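Local coordinates for probable zinc protease PqqL (Escherichia coli, PDB 6OFT), which probably acts as a zinc-dependent endopeptidase of the M16 family in the periplasm, the chain here being the first half of the whole protein, at residues Glu74-Glu77 and Ser78-Leu81; Leu110-Val113 and Met114-Ser118. One frame throughout, in Å; residues are numbered along the deposited sequence.

Interaction 1 (Glu74-Glu77 and Ser78-Leu81); sequences ETFE and SMGL
Phe76 and Leu81 both set CG opposite their own carbonyl carbon (chi1 -81° and -55°), which, with the extended second torsion of Leu81, brings its CD1 to the edge of the Phe76 ring, near its plane, 4.1 Å from CD1 of Phe76. Met79 starts out in the same way, but its chain bends at the last torsion (chi3 -74°), which folds CE back to 4.0 Å from Phe76 CD1, an oblique approach. The backbone between them forms a Schellman motif that ends helix 71-77: Leu81 N bonds to Phe76 O at 3.0 Å, and Gly80 N bonds to Glu77 O across the type I turn. Gly80 is the C-prime residue, and its positive phi is easily adopted without a side chain. Phe76 O also accepts from Met79 N, and its two donors come from opposite faces of the carbonyl plane. Ser78 is short enough for its OG to turn back and donate to Thr75 O at 2.7 Å, giving that carbonyl of the last turn a side-chain partner. On the polar side, Glu77 is paired with Arg82 and Glu74 with Lys71, whereas Phe76 and Leu81 are buried against Val87 of strand 87-91.

Interaction 2 (Leu110-Val113 and Met114-Ser118); sequences LQQV and MAIFS
Val113 and Phe117, one helical turn apart, lie side by side and point the same way, with Val113 CG1 3.7 Å from Phe117 CE2. CG1 stands opposite the backbone N of Val113 (chi1 167°), on the carbonyl side and therefore toward the following turn, which carries the Phe117 ring. Val113 O lies 3.4 Å from Phe117 CD2, oblique to the ring, neither over its face nor at its edge. That same oxygen accepts the backbone bond from Phe117 N. Three more bonds of the same i to i+4 kind, from Met114, Ala115 and Ile116, make this a regular stretch of helix 107-122.

Its apolar side rests on the mixed sheet, where Val113 and Phe117 both touch Leu34 of strand 31-38, and the Phe117 ring meets those of Phe201 and Trp120 edge to face. Met114 leaves in another direction: with CG opposite its carbonyl carbon (chi1 -74°), it brings CG to 3.3 Å from Leu110 O; the bends at chi2 and chi3 then shape the rest of the chain, which packs on Leu215 of helix 209-220, a place suited to a flexible thioether. On the partly exposed flank facing Trp67 and Thr75, Gln112 is bent at chi2 (67°), laying NE2 4.0 Å from the methyl of Ala115, where a small residue leaves room for the amide. Gln111 instead gives its amide NE2 to Asn219.

Between the side chains of the two segments the contact is purely van der Waals, while the directional bonds come from the backbone; the branched and aromatic groups can thus meet the sheet with the main-chain polar groups already paired within the helix.

Overall arrangement
Interactions 1 and 2 lie about 12 Å apart, centre to centre, and meet directly, the end of helix 71-77 packing against helix 107-122. Met79 links the two: its SD is 3.6 Å from Gln112 CG and its CE is 3.8 Å from Val113 CG2. Phe76 CZ reaches Ile116 CG2 at 3.8 Å, and Thr75 CG2 lies 3.6 Å from Gln112 CD. Both contacts fall within the Insulinase (M16) family region, which also holds the predicted zinc ligands His54, His58 and Glu134. The side chains of Phe76 and Phe117 are about 12 and 11 Å from that of Glu57, the predicted proton acceptor, which places both contacts near the probable active site, with no predicted zinc ligand among their residues.

Interaction 1 (Glu74-Glu77 and Ser78-Leu81)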
loop_
_atom_site.group_PDB
_atom_site.type_symbol
_atom_site.label_atom_id
_atom_site.label_comp_id
_atom_site.label_asym_id
_atom_site.label_seq_id
_atom_site.Cartn_x
_atom_site.Cartn_y
_atom_site.Cartn_z
ATOM N N GLU A 74 5.247 -17.068 -25.095
ATOM C CA GLU A 74 4.864 -17.295 -26.496
ATOM C C GLU A 74 3.367 -17.562 -26.605
ATOM O O GLU A 74 2.756 -17.154 -27.594
ATOM C CB GLU A 74 5.663 -18.461 -27.127
ATOM C CG GLU A 74 7.140 -18.149 -27.362
ATOM C CD GLU A 74 8.049 -19.304 -27.757
ATOM O OE1 GLU A 74 7.535 -20.357 -28.197
ATOM O OE2 GLU A 74 9.287 -19.147 -27.636
ATOM N N THR A 75 2.771 -18.238 -25.595
ATOM C CA THR A 75 1.327 -18.506 -25.591
ATOM C C THR A 75 0.572 -17.184 -25.386
ATOM O O THR A 75 -0.393 -16.917 -26.113
ATOM C CB THR A 75 0.953 -19.593 -24.572
ATOM O OG1 THR A 75 1.681 -20.787 -24.874
ATOM C CG2 THR A 75 -0.543 -19.909 -24.575
ATOM N N PHE A 76 1.014 -16.355 -24.421
ATOM C CA PHE A 76 0.374 -15.050 -24.178
ATOM C C PHE A 76 0.492 -14.177 -25.430
ATOM O O PHE A 76 -0.500 -13.598 -25.846
ATOM C CB PHE A 76 0.988 -14.334 -22.964
ATOM C CG PHE A 76 0.473 -14.779 -21.616
ATOM C CD1 PHE A 76 -0.885 -14.717 -21.316
ATOM C CD2 PHE A 76 1.352 -15.204 -20.625
ATOM C CE1 PHE A 76 -1.359 -15.099 -20.053
ATOM C CE2 PHE A 76 0.875 -15.589 -19.363
ATOM C CZ PHE A 76 -0.472 -15.516 -19.084
ATOM N N GLU A 77 1.690 -14.120 -26.039
ATOM C CA GLU A 77 1.958 -13.353 -27.268
ATOM C C GLU A 77 1.033 -13.755 -28.446
ATOM O O GLU A 77 0.576 -12.878 -29.172
ATOM C CB GLU A 77 3.441 -13.419 -27.654
ATOM C CG GLU A 77 4.333 -12.481 -26.841
ATOM C CD GLU A 77 4.336 -10.996 -27.184
ATOM O OE1 GLU A 77 3.996 -10.635 -28.333
ATOM O OE2 GLU A 77 4.700 -10.188 -26.299
ATOM N N SER A 78 0.701 -15.065 -28.582
ATOM C CA SER A 78 -0.199 -15.594 -29.628
ATOM C C SER A 78 -1.667 -15.145 -29.442
ATOM O O SER A 78 -2.490 -15.311 -30.344
ATOM C CB SER A 78 -0.114 -17.118 -29.706
ATOM O OG SER A 78 -0.832 -17.731 -28.649
ATOM N N MET A 79 -1.987 -14.594 -28.266
ATOM C CA MET A 79 -3.319 -14.072 -27.922
ATOM C C MET A 79 -3.256 -12.543 -27.820
ATOM O O MET A 79 -4.208 -11.918 -27.357
ATOM C CB MET A 79 -3.821 -14.687 -26.600
ATOM C CG MET A 79 -3.922 -16.222 -26.628
ATOM S SD MET A 79 -4.650 -16.867 -25.103
ATOM C CE MET A 79 -3.278 -16.638 -23.944
ATOM N N GLY A 80 -2.127 -11.971 -28.255
ATOM C CA GLY A 80 -1.869 -10.534 -28.270
ATOM C C GLY A 80 -1.674 -9.928 -26.896
ATOM O O GLY A 80 -1.921 -8.734 -26.698
ATOM N N LEU A 81 -1.217 -10.737 -25.943
ATOM C CA LEU A 81 -0.998 -10.322 -24.557
ATOM C C LEU A 81 0.501 -10.218 -24.278
ATOM O O LEU A 81 1.247 -11.171 -24.503
ATOM C CB LEU A 81 -1.749 -11.281 -23.594
ATOM C CG LEU A 81 -3.258 -11.426 -23.891
ATOM C CD1 LEU A 81 -3.898 -12.586 -23.088
ATOM C CD2 LEU A 81 -4.020 -10.113 -23.619
#

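Interaction 2 (Leu110-Val113 and Met114-Ser118)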
loop_
_atom_site.group_PDB
_atom_site.type_symbol
_atom_site.label_atom_id
_atom_site.label_comp_id
_atom_site.label_asym_id
_atom_site.label_seq_id
_atom_site.Cartn_x
_atom_site.Cartn_y
_atom_site.Cartn_z
ATOM N N LEU A 110 -9.816 -16.930 -22.943
ATOM C CA LEU A 110 -10.106 -16.896 -21.506
ATOM C C LEU A 110 -9.698 -18.223 -20.884
ATOM O O LEU A 110 -9.043 -18.237 -19.841
ATOM C CB LEU A 110 -11.604 -16.665 -21.244
ATOM C CG LEU A 110 -12.135 -15.248 -21.235
ATOM C CD1 LEU A 110 -13.636 -15.262 -20.981
ATOM C CD2 LEU A 110 -11.443 -14.387 -20.160
ATOM N N GLN A 111 -10.067 -19.337 -21.556
ATOM C CA GLN A 111 -9.773 -20.714 -21.161
ATOM C C GLN A 111 -8.266 -21.002 -21.147
ATOM O O GLN A 111 -7.755 -21.612 -20.200
ATOM C CB GLN A 111 -10.549 -21.695 -22.065
ATOM C CG GLN A 111 -10.306 -23.189 -21.805
ATOM C CD GLN A 111 -10.338 -23.594 -20.341
ATOM O OE1 GLN A 111 -11.272 -23.268 -19.576
ATOM N NE2 GLN A 111 -9.299 -24.327 -19.935
ATOM N N GLN A 112 -7.558 -20.548 -22.195
ATOM C CA GLN A 112 -6.134 -20.692 -22.311
ATOM C C GLN A 112 -5.423 -19.976 -21.151
ATOM O O GLN A 112 -4.528 -20.565 -20.546
ATOM C CB GLN A 112 -5.667 -20.169 -23.685
ATOM C CG GLN A 112 -4.164 -20.228 -23.888
ATOM C CD GLN A 112 -3.631 -21.634 -23.947
ATOM O OE1 GLN A 112 -3.411 -22.178 -25.025
ATOM N NE2 GLN A 112 -3.383 -22.240 -22.785
ATOM N N VAL A 113 -5.852 -18.722 -20.813
ATOM C CA VAL A 113 -5.274 -17.936 -19.709
ATOM C C VAL A 113 -5.490 -18.686 -18.366
ATOM O O VAL A 113 -4.564 -18.796 -17.557
ATOM C CB VAL A 113 -5.813 -16.462 -19.696
ATOM C CG1 VAL A 113 -5.469 -15.744 -18.399
ATOM C CG2 VAL A 113 -5.282 -15.664 -20.886
ATOM N N MET A 114 -6.688 -19.250 -18.171
ATOM C CA MET A 114 -7.037 -20.017 -16.963
ATOM C C MET A 114 -6.160 -21.275 -16.819
ATOM O O MET A 114 -5.805 -21.644 -15.702
ATOM C CB MET A 114 -8.516 -20.415 -16.996
ATOM C CG MET A 114 -9.477 -19.267 -16.721
ATOM S SD MET A 114 -9.140 -18.310 -15.218
ATOM C CE MET A 114 -9.372 -19.544 -13.948
ATOM N N ALA A 115 -5.818 -21.918 -17.949
ATOM C CA ALA A 115 -4.970 -23.116 -17.994
ATOM C C ALA A 115 -3.544 -22.765 -17.538
ATOM O O ALA A 115 -2.946 -23.539 -16.786
ATOM C CB ALA A 115 -4.959 -23.704 -19.387
ATOM N N ILE A 116 -3.045 -21.559 -17.922
ATOM C CA ILE A 116 -1.745 -21.028 -17.492
ATOM C C ILE A 116 -1.780 -20.760 -15.972
ATOM O O ILE A 116 -0.816 -21.089 -15.288
ATOM C CB ILE A 116 -1.316 -19.782 -18.323
ATOM C CG1 ILE A 116 -1.009 -20.170 -19.797
ATOM C CG2 ILE A 116 -0.111 -19.072 -17.684
ATOM C CD1 ILE A 116 -0.866 -19.023 -20.776
ATOM N N PHE A 117 -2.884 -20.184 -15.447
ATOM C CA PHE A 117 -3.021 -19.917 -14.004
ATOM C C PHE A 117 -2.987 -21.217 -13.196
ATOM O O PHE A 117 -2.369 -21.261 -12.131
ATOM C CB PHE A 117 -4.293 -19.111 -13.676
ATOM C CG PHE A 117 -4.158 -17.603 -13.771
ATOM C CD1 PHE A 117 -3.382 -16.899 -12.860
ATOM C CD2 PHE A 117 -4.864 -16.883 -14.731
ATOM C CE1 PHE A 117 -3.295 -15.503 -12.918
ATOM C CE2 PHE A 117 -4.784 -15.487 -14.781
ATOM C CZ PHE A 117 -3.998 -14.807 -13.878
ATOM N N SER A 118 -3.641 -22.276 -13.714
ATOM C CA SER A 118 -3.667 -23.595 -13.084
ATOM C C SER A 118 -2.237 -24.179 -12.899
ATOM O O SER A 118 -1.932 -24.727 -11.842
ATOM C CB SER A 118 -4.530 -24.546 -13.898
ATOM O OG SER A 118 -4.768 -25.734 -13.169
#